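Local coordinates for exodeoxyribonuclease III (Neisseria meningitidis, PDB 2JC4), which probably degrades double-stranded DNA from its 3' ends as a metal-dependent 3'-5' exonuclease of the AP/ExoA family of DNA repair enzymes, at residues I29-E34 with V101-C106; V65-R70 with I92-S97; K140-G145 with D217-S222. All blocks are in the same frame, centred on the assembly; numbering follows the deposited sequence.

Contact 1 of 3, residues I29-E34 with V101-C106; sequences ILVLQE and VINVYC. With MG (magnesium ion), chain B.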
loop_
_atom_site.group_PDB
_atom_site.type_symbol
_atom_site.label_atom_id
_atom_site.label_comp_id
_atom_site.label_asym_id
_atom_site.label_seq_id
_atom_site.Cartn_x
_atom_site.Cartn_y
_atom_site.Cartn_z
ATOM N N ILE A 29 5.692 -9.535 -7.540
ATOM C CA ILE A 29 5.956 -8.113 -7.299
ATOM C C ILE A 29 5.647 -7.851 -5.843
ATOM O O ILE A 29 4.579 -8.239 -5.388
ATOM C CB ILE A 29 5.032 -7.215 -8.148
ATOM C CG1 ILE A 29 5.336 -7.431 -9.631
ATOM C CG2 ILE A 29 5.234 -5.691 -7.843
ATOM C CD1 ILE A 29 4.163 -6.992 -10.536
ATOM N N LEU A 30 6.600 -7.257 -5.120
ATOM C CA LEU A 30 6.406 -6.815 -3.731
ATOM C C LEU A 30 6.615 -5.307 -3.698
ATOM O O LEU A 30 7.664 -4.816 -4.113
ATOM C CB LEU A 30 7.418 -7.476 -2.794
ATOM C CG LEU A 30 7.555 -6.991 -1.347
ATOM C CD1 LEU A 30 6.222 -7.189 -0.626
ATOM C CD2 LEU A 30 8.685 -7.721 -0.610
ATOM N N VAL A 31 5.613 -4.566 -3.263
ATOM C CA VAL A 31 5.784 -3.123 -3.072
ATOM C C VAL A 31 5.800 -2.811 -1.566
ATOM O O VAL A 31 5.058 -3.451 -0.793
ATOM C CB VAL A 31 4.751 -2.307 -3.868
ATOM C CG1 VAL A 31 4.656 -2.772 -5.337
ATOM C CG2 VAL A 31 3.347 -2.307 -3.220
ATOM N N LEU A 32 6.628 -1.835 -1.183
ATOM C CA LEU A 32 6.911 -1.497 0.199
ATOM C C LEU A 32 6.644 -0.036 0.470
ATOM O O LEU A 32 6.877 0.816 -0.407
ATOM C CB LEU A 32 8.415 -1.760 0.540
ATOM C CG LEU A 32 8.913 -3.152 0.167
ATOM C CD1 LEU A 32 10.413 -3.268 0.446
ATOM C CD2 LEU A 32 8.162 -4.160 1.020
ATOM N N GLN A 33 6.143 0.234 1.684
ATOM C CA GLN A 33 5.999 1.591 2.224
ATOM C C GLN A 33 6.720 1.711 3.592
ATOM O O GLN A 33 6.907 0.724 4.321
ATOM C CB GLN A 33 4.521 1.969 2.399
ATOM C CG GLN A 33 3.673 1.742 1.153
ATOM C CD GLN A 33 3.142 0.312 1.089
ATOM O OE1 GLN A 33 2.794 -0.279 2.097
ATOM N NE2 GLN A 33 3.093 -0.242 -0.108
ATOM N N GLU A 34 7.048 2.952 3.947
ATOM C CA GLU A 34 7.758 3.289 5.169
ATOM C C GLU A 34 9.125 2.641 5.177
ATOM O O GLU A 34 9.541 2.003 6.162
ATOM C CB GLU A 34 6.940 2.971 6.431
ATOM C CG GLU A 34 5.759 3.895 6.595
ATOM C CD GLU A 34 5.167 3.853 7.992
ATOM O OE1 GLU A 34 5.895 3.593 8.984
ATOM O OE2 GLU A 34 3.955 4.074 8.090
ATOM N N VAL A 101 2.109 -0.600 -12.089
ATOM C CA VAL A 101 2.020 -0.737 -10.647
ATOM C C VAL A 101 2.226 0.659 -10.057
ATOM O O VAL A 101 3.241 1.271 -10.264
ATOM C CB VAL A 101 3.096 -1.694 -10.130
ATOM C CG1 VAL A 101 3.161 -1.716 -8.565
ATOM C CG2 VAL A 101 2.856 -3.087 -10.692
ATOM N N ILE A 102 1.242 1.174 -9.345
ATOM C CA ILE A 102 1.434 2.450 -8.637
ATOM C C ILE A 102 1.421 2.188 -7.124
ATOM O O ILE A 102 0.377 1.850 -6.587
ATOM C CB ILE A 102 0.332 3.491 -9.061
ATOM C CG1 ILE A 102 0.273 3.607 -10.612
ATOM C CG2 ILE A 102 0.513 4.827 -8.299
ATOM C CD1 ILE A 102 -0.915 4.440 -11.139
ATOM N N ASN A 103 2.571 2.358 -6.448
ATOM C CA ASN A 103 2.699 2.097 -5.019
ATOM C C ASN A 103 2.589 3.423 -4.254
ATOM O O ASN A 103 3.302 4.380 -4.559
ATOM C CB ASN A 103 4.069 1.456 -4.773
ATOM C CG ASN A 103 4.386 1.231 -3.300
ATOM O OD1 ASN A 103 3.489 1.157 -2.453
ATOM N ND2 ASN A 103 5.685 1.079 -2.996
ATOM N N VAL A 104 1.724 3.459 -3.245
ATOM C CA VAL A 104 1.491 4.655 -2.461
ATOM C C VAL A 104 1.696 4.407 -0.962
ATOM O O VAL A 104 1.279 3.385 -0.416
ATOM C CB VAL A 104 0.039 5.211 -2.718
ATOM C CG1 VAL A 104 -0.048 5.865 -4.086
ATOM C CG2 VAL A 104 -1.101 4.095 -2.530
ATOM N N TYR A 105 2.344 5.354 -0.316
ATOM C CA TYR A 105 2.296 5.455 1.124
ATOM C C TYR A 105 1.524 6.759 1.393
ATOM O O TYR A 105 2.110 7.856 1.341
ATOM C CB TYR A 105 3.719 5.484 1.754
ATOM C CG TYR A 105 3.600 5.838 3.210
ATOM C CD1 TYR A 105 2.688 5.151 4.017
ATOM C CD2 TYR A 105 4.324 6.914 3.775
ATOM C CE1 TYR A 105 2.516 5.494 5.379
ATOM C CE2 TYR A 105 4.164 7.248 5.148
ATOM C CZ TYR A 105 3.239 6.543 5.915
ATOM O OH TYR A 105 3.004 6.867 7.242
ATOM N N CYS A 106 0.202 6.654 1.598
ATOM C CA CYS A 106 -0.661 7.831 1.611
ATOM C C CYS A 106 -0.519 8.563 2.929
ATOM O O CYS A 106 -0.190 7.955 3.973
ATOM C CB CYS A 106 -2.136 7.466 1.420
ATOM S SG CYS A 106 -2.463 6.672 -0.184
HETATM MG MG MG B . 5.050 3.207 11.147
HETATM O O HOH W 1 3.220 4.227 10.497
HETATM O O HOH W 2 4.120 2.649 13.072
HETATM O O HOH W 3 5.908 5.101 11.865
HETATM O O HOH W 4 4.109 1.503 10.056
#

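Contact 2 of 3, residues V65-R70 with I92-S97; sequences VAIVSR and IAATVS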
loop_
_atom_site.group_PDB
_atom_site.type_symbol
_atom_site.label_atom_id
_atom_site.label_comp_id
_atom_site.label_asym_id
_atom_site.label_seq_id
_atom_site.Cartn_x
_atom_site.Cartn_y
_atom_site.Cartn_z
ATOM N N VAL A 65 9.144 4.629 -0.386
ATOM C CA VAL A 65 8.379 3.596 -1.110
ATOM C C VAL A 65 9.306 2.827 -2.082
ATOM O O VAL A 65 10.264 3.408 -2.632
ATOM C CB VAL A 65 7.168 4.205 -1.912
ATOM C CG1 VAL A 65 6.037 4.568 -0.981
ATOM C CG2 VAL A 65 7.593 5.464 -2.737
ATOM N N ALA A 66 9.066 1.542 -2.270
ATOM C CA ALA A 66 9.912 0.764 -3.182
ATOM C C ALA A 66 9.075 -0.232 -3.951
ATOM O O ALA A 66 8.026 -0.625 -3.476
ATOM C CB ALA A 66 11.017 0.025 -2.385
ATOM N N ILE A 67 9.551 -0.637 -5.130
ATOM C CA ILE A 67 8.950 -1.734 -5.922
ATOM C C ILE A 67 10.040 -2.776 -6.163
ATOM O O ILE A 67 11.134 -2.448 -6.640
ATOM C CB ILE A 67 8.366 -1.273 -7.269
ATOM C CG1 ILE A 67 7.214 -0.282 -7.057
ATOM C CG2 ILE A 67 7.920 -2.473 -8.078
ATOM C CD1 ILE A 67 6.793 0.463 -8.307
ATOM N N VAL A 68 9.744 -4.012 -5.808
ATOM C CA VAL A 68 10.761 -5.080 -5.862
ATOM C C VAL A 68 10.167 -6.200 -6.704
ATOM O O VAL A 68 9.034 -6.618 -6.451
ATOM C CB VAL A 68 11.081 -5.590 -4.455
ATOM C CG1 VAL A 68 12.126 -6.690 -4.514
ATOM C CG2 VAL A 68 11.506 -4.434 -3.523
ATOM N N SER A 69 10.888 -6.656 -7.733
ATOM C CA SER A 69 10.286 -7.610 -8.657
ATOM C C SER A 69 11.333 -8.478 -9.341
ATOM O O SER A 69 12.479 -8.067 -9.475
ATOM C CB SER A 69 9.452 -6.867 -9.717
ATOM O OG SER A 69 10.216 -5.831 -10.338
ATOM N N ARG A 70 10.956 -9.680 -9.757
ATOM C CA ARG A 70 11.940 -10.475 -10.502
ATOM C C ARG A 70 12.027 -10.009 -11.954
ATOM O O ARG A 70 13.077 -10.168 -12.580
ATOM C CB ARG A 70 11.789 -11.992 -10.308
ATOM C CG ARG A 70 12.479 -12.415 -8.974
ATOM C CD ARG A 70 13.127 -13.780 -8.960
ATOM N NE ARG A 70 14.487 -13.750 -9.496
ATOM C CZ ARG A 70 15.384 -14.707 -9.292
ATOM N NH1 ARG A 70 15.065 -15.749 -8.526
ATOM N NH2 ARG A 70 16.598 -14.615 -9.837
ATOM N N ILE A 92 5.608 5.880 -6.053
ATOM C CA ILE A 92 6.487 5.395 -7.100
ATOM C C ILE A 92 5.664 4.478 -7.987
ATOM O O ILE A 92 4.836 3.697 -7.502
ATOM C CB ILE A 92 7.745 4.660 -6.502
ATOM C CG1 ILE A 92 8.759 4.350 -7.620
ATOM C CG2 ILE A 92 7.365 3.392 -5.664
ATOM C CD1 ILE A 92 10.123 3.877 -7.091
ATOM N N ALA A 93 5.866 4.590 -9.294
ATOM C CA ALA A 93 5.152 3.726 -10.245
ATOM C C ALA A 93 6.127 3.104 -11.242
ATOM O O ALA A 93 7.177 3.666 -11.532
ATOM C CB ALA A 93 4.054 4.509 -10.986
ATOM N N ALA A 94 5.769 1.958 -11.789
ATOM C CA ALA A 94 6.600 1.373 -12.826
ATOM C C ALA A 94 5.756 0.326 -13.506
ATOM O O ALA A 94 4.768 -0.109 -12.938
ATOM C CB ALA A 94 7.841 0.746 -12.243
ATOM N N THR A 95 6.147 -0.035 -14.724
ATOM C CA THR A 95 5.469 -1.061 -15.512
ATOM C C THR A 95 6.318 -2.312 -15.383
ATOM O O THR A 95 7.518 -2.314 -15.764
ATOM C CB THR A 95 5.325 -0.649 -17.008
ATOM O OG1 THR A 95 4.728 0.647 -17.098
ATOM C CG2 THR A 95 4.473 -1.650 -17.762
ATOM N N VAL A 96 5.694 -3.350 -14.822
ATOM C CA VAL A 96 6.355 -4.586 -14.443
ATOM C C VAL A 96 5.592 -5.713 -15.101
ATOM O O VAL A 96 4.394 -5.885 -14.831
ATOM C CB VAL A 96 6.354 -4.802 -12.887
ATOM C CG1 VAL A 96 7.212 -5.990 -12.517
ATOM C CG2 VAL A 96 6.841 -3.552 -12.138
ATOM N N SER A 97 6.249 -6.472 -15.987
ATOM C CA SER A 97 5.542 -7.559 -16.714
ATOM C C SER A 97 4.244 -7.078 -17.357
ATOM O O SER A 97 3.219 -7.763 -17.273
ATOM C CB SER A 97 5.187 -8.715 -15.784
ATOM O OG SER A 97 6.328 -9.438 -15.395
#

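Contact 3 of 3, residues K140-G145 with D217-S222; sequences KLVLLG and DHILVS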
loop_
_atom_site.group_PDB
_atom_site.type_symbol
_atom_site.label_atom_id
_atom_site.label_comp_id
_atom_site.label_asym_id
_atom_site.label_seq_id
_atom_site.Cartn_x
_atom_site.Cartn_y
_atom_site.Cartn_z
ATOM N N LYS A 140 -3.964 -2.844 -17.833
ATOM C CA LYS A 140 -3.661 -3.611 -16.636
ATOM C C LYS A 140 -3.005 -2.625 -15.662
ATOM O O LYS A 140 -1.891 -2.183 -15.876
ATOM C CB LYS A 140 -2.771 -4.795 -16.973
ATOM C CG LYS A 140 -3.481 -5.824 -17.822
ATOM C CD LYS A 140 -2.548 -6.991 -18.108
ATOM C CE LYS A 140 -3.282 -8.141 -18.833
ATOM N NZ LYS A 140 -2.318 -9.248 -19.119
ATOM N N LEU A 141 -3.738 -2.229 -14.627
ATOM C CA LEU A 141 -3.177 -1.252 -13.691
ATOM C C LEU A 141 -3.540 -1.636 -12.267
ATOM O O LEU A 141 -4.655 -2.069 -12.016
ATOM C CB LEU A 141 -3.611 0.182 -14.059
ATOM C CG LEU A 141 -3.125 1.330 -13.128
ATOM C CD1 LEU A 141 -2.753 2.606 -13.953
ATOM C CD2 LEU A 141 -4.135 1.643 -11.980
ATOM N N VAL A 142 -2.564 -1.521 -11.363
ATOM C CA VAL A 142 -2.771 -1.817 -9.926
ATOM C C VAL A 142 -2.311 -0.636 -9.106
ATOM O O VAL A 142 -1.143 -0.253 -9.154
ATOM C CB VAL A 142 -2.032 -3.117 -9.457
ATOM C CG1 VAL A 142 -2.343 -3.421 -8.019
ATOM C CG2 VAL A 142 -2.471 -4.332 -10.268
ATOM N N LEU A 143 -3.232 -0.054 -8.348
ATOM C CA LEU A 143 -2.899 1.016 -7.407
ATOM C C LEU A 143 -2.991 0.435 -6.008
ATOM O O LEU A 143 -4.085 0.049 -5.573
ATOM C CB LEU A 143 -3.870 2.221 -7.565
ATOM C CG LEU A 143 -3.882 3.302 -6.452
ATOM C CD1 LEU A 143 -2.574 4.074 -6.478
ATOM C CD2 LEU A 143 -5.079 4.274 -6.551
ATOM N N LEU A 144 -1.863 0.340 -5.302
ATOM C CA LEU A 144 -1.861 -0.380 -4.015
ATOM C C LEU A 144 -0.945 0.255 -3.005
ATOM O O LEU A 144 -0.059 1.044 -3.363
ATOM C CB LEU A 144 -1.504 -1.883 -4.189
ATOM C CG LEU A 144 -0.034 -2.295 -4.484
ATOM C CD1 LEU A 144 0.042 -3.793 -4.719
ATOM C CD2 LEU A 144 0.607 -1.540 -5.706
ATOM N N GLY A 145 -1.158 -0.063 -1.727
ATOM C CA GLY A 145 -0.313 0.519 -0.693
ATOM C C GLY A 145 -1.093 0.747 0.585
ATOM O O GLY A 145 -2.136 0.126 0.819
ATOM N N ASP A 217 -4.708 -1.034 4.277
ATOM C CA ASP A 217 -3.845 -1.403 3.170
ATOM C C ASP A 217 -4.651 -2.125 2.100
ATOM O O ASP A 217 -5.292 -3.185 2.379
ATOM C CB ASP A 217 -2.716 -2.301 3.693
ATOM C CG ASP A 217 -1.892 -1.609 4.764
ATOM O OD1 ASP A 217 -0.955 -0.908 4.372
ATOM O OD2 ASP A 217 -2.140 -1.825 5.983
ATOM N N HIS A 218 -4.623 -1.579 0.879
ATOM C CA HIS A 218 -5.596 -2.030 -0.160
ATOM C C HIS A 218 -4.909 -2.322 -1.463
ATOM O O HIS A 218 -3.795 -1.859 -1.685
ATOM C CB HIS A 218 -6.684 -0.963 -0.405
ATOM C CG HIS A 218 -7.383 -0.508 0.845
ATOM N ND1 HIS A 218 -8.052 -1.376 1.668
ATOM C CD2 HIS A 218 -7.448 0.710 1.444
ATOM C CE1 HIS A 218 -8.537 -0.708 2.710
ATOM N NE2 HIS A 218 -8.187 0.565 2.593
ATOM N N ILE A 219 -5.597 -3.045 -2.353
ATOM C CA ILE A 219 -5.071 -3.292 -3.706
ATOM C C ILE A 219 -6.214 -2.954 -4.667
ATOM O O ILE A 219 -7.235 -3.623 -4.661
ATOM C CB ILE A 219 -4.607 -4.756 -3.893
ATOM C CG1 ILE A 219 -3.452 -5.080 -2.912
ATOM C CG2 ILE A 219 -4.083 -4.975 -5.341
ATOM C CD1 ILE A 219 -3.049 -6.523 -2.892
ATOM N N LEU A 220 -6.076 -1.851 -5.391
ATOM C CA LEU A 220 -7.164 -1.361 -6.250
ATOM C C LEU A 220 -6.776 -1.710 -7.682
ATOM O O LEU A 220 -5.629 -1.463 -8.098
ATOM C CB LEU A 220 -7.415 0.153 -6.076
ATOM C CG LEU A 220 -7.600 0.783 -4.671
ATOM C CD1 LEU A 220 -8.212 2.186 -4.790
ATOM C CD2 LEU A 220 -8.379 -0.067 -3.730
ATOM N N VAL A 221 -7.702 -2.336 -8.423
ATOM C CA VAL A 221 -7.342 -2.925 -9.723
ATOM C C VAL A 221 -8.242 -2.430 -10.883
ATOM O O VAL A 221 -9.434 -2.182 -10.696
ATOM C CB VAL A 221 -7.327 -4.521 -9.662
ATOM C CG1 VAL A 221 -6.338 -5.035 -8.569
ATOM C CG2 VAL A 221 -8.739 -5.079 -9.367
ATOM N N SER A 222 -7.671 -2.323 -12.082
ATOM C CA SER A 222 -8.461 -2.024 -13.270
ATOM C C SER A 222 -9.318 -3.253 -13.628
ATOM O O SER A 222 -9.024 -4.386 -13.184
ATOM C CB SER A 222 -7.532 -1.723 -14.458
ATOM O OG SER A 222 -6.698 -2.838 -14.705
#

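Contact 1 of 3, residues I29-E34 with V101-C106
Asn103 reaches across from strand 101-105 and ties itself to strand 29-33 with both ends of its amide. With CG anti to the backbone N (chi1 175°), ND2 donates to Leu32 O at 2.9 Å; the acceptor lies in the Asn103 amide plane, although the N-H arrives from above the carbonyl plane of Leu32. On the other end OD1 accepts from Gln33 NE2 at 2.8 Å, the two amides standing 75° apart. A side chain that both donates and accepts suits this buried place, and Gln33 NE2 has a further partner in Thr5 OG1. Val31 packs against the Asn103 amide and sends CG1 to Val101 CG1 (3.7 Å). Toward the active site, Glu34 lays its CG over one face of the Tyr105 ring, 3.9 Å from the centroid, a CH-pi contact. The Glu34 carboxylate binds the magnesium ion through OE1 (2.4 Å), a site completed by Asn9 and four waters, while OE2 is held by Asn7 ND2. Tyr105 is a predicted active-site residue. The two strands run at 24° in separate sheets, strand 29-33 between 2-7 and 65-69; helix 115-135 covers the far side of 101-105, against Ile102 and Val104.

Contact 2 of 3, residues V65-R70 with I92-S97
Ile67 and Ile92 have the most surface buried here, and each reaches into the gap between two strands that face one another from different sheets. The methyl CG2 of Ile92 is the meeting point at one end: it touches Val65 CG2 at 3.6 Å and Ile67 CG1 at 3.9 Å, thus sitting against two residues of strand 65-69 that point the same way. Its place follows from chi1 of -171°, which sends CG1 anti to the backbone N and leaves CG2 between the N and the carbonyl carbon. Ile67 continues the layer with its long branch: CD1 comes down on the backbone of strand 92-96, 3.9 Å from Ile92 O, and also meets Ala94 CB at 4.1 Å. Ala94, with nothing beyond CB, lets Ile67 CD1 lie against that main chain. The other branch, CG2, makes a looser contact with Val96 CG2 at 4.3 Å. Val96 turns its CG1 to Ser69 CB (3.7 Å), while the Ser69 hydroxyl is hydrogen-bonded to Ser71 O. Val65, Ile67, Ile92 and Val96 are all branched at CB, so each carries carbon groups close to its own strand, and these meet across the interface. With all the contacts between the two strands made by van der Waals packing, their cohesion rests on shape and on the exclusion of water, as expected of the hydrophobic core between the layers of a beta sandwich.

Contact 3 of 3, residues K140-G145 with D217-S222
Val142, Leu144 and Ile219 form the apolar centre, three branched side chains on one face of an antiparallel pair of strands. Val142 CG1, anti to the backbone N, meets Ile219 CG2 at 3.6 Å, whereas Leu144 lies alongside Ile219, its CB 4.0 Å from Ile219 CG1. On the reverse face Leu143 and Leu220 run side by side and point the same way; Leu143 CD2 lies 4.2 Å from Leu220 CD1. Branched aliphatic residues suit both faces because each is buried. Between the faces the main chains are stitched in register: Leu143 and Leu220 form a hydrogen-bonded pair, with Leu143 N to Leu220 O and Leu220 N to Leu143 O each at 2.8 Å. Gly145 and His218 exchange a second such pair of bonds where the chain turns a corner; the backbone of Gly145 has phi 146°, and a CB there would press on the preceding carbonyl. At the opposite end Ser222 replaces a main-chain acceptor with its hydroxyl: Leu141 N donates to OG at 3.0 Å, while Ser222 N bonds to Leu141 O, and OG is also hydrogen-bonded to Gly139 O. Asp217, predicted to be important for catalysis, holds His247 ND1 and Thr199 OG1 through OD2. Strand 141-144 also pairs with strand 99-105, and the Val142-Leu144-Ile219 face packs on strands 2-7 and 250-254 of the other sheet.

Contacts 1 and 2 both bridge the two sheets of the sandwich, whereas contact 3 joins neighbouring strands within one. Along the chain, contact 2 is nested inside the loop closed by contact 1, and contact 3 follows. The centres of contacts 1 and 2 lie about 8 Å apart. Those of contacts 1 and 3 are about 10 Å apart, and those of contacts 2 and 3 about 13 Å. Strands 91-96, 99-105, 141-144 and 217-221 are consecutive in one sheet, and 65-69 neighbours 29-33 in the other, so contact 1 sits between the other two. This DNase I-like arrangement brings Glu34, Tyr105 and Asp217, from the ends of strands or just beyond them, to the same side of the fold, consistent with a shared active site.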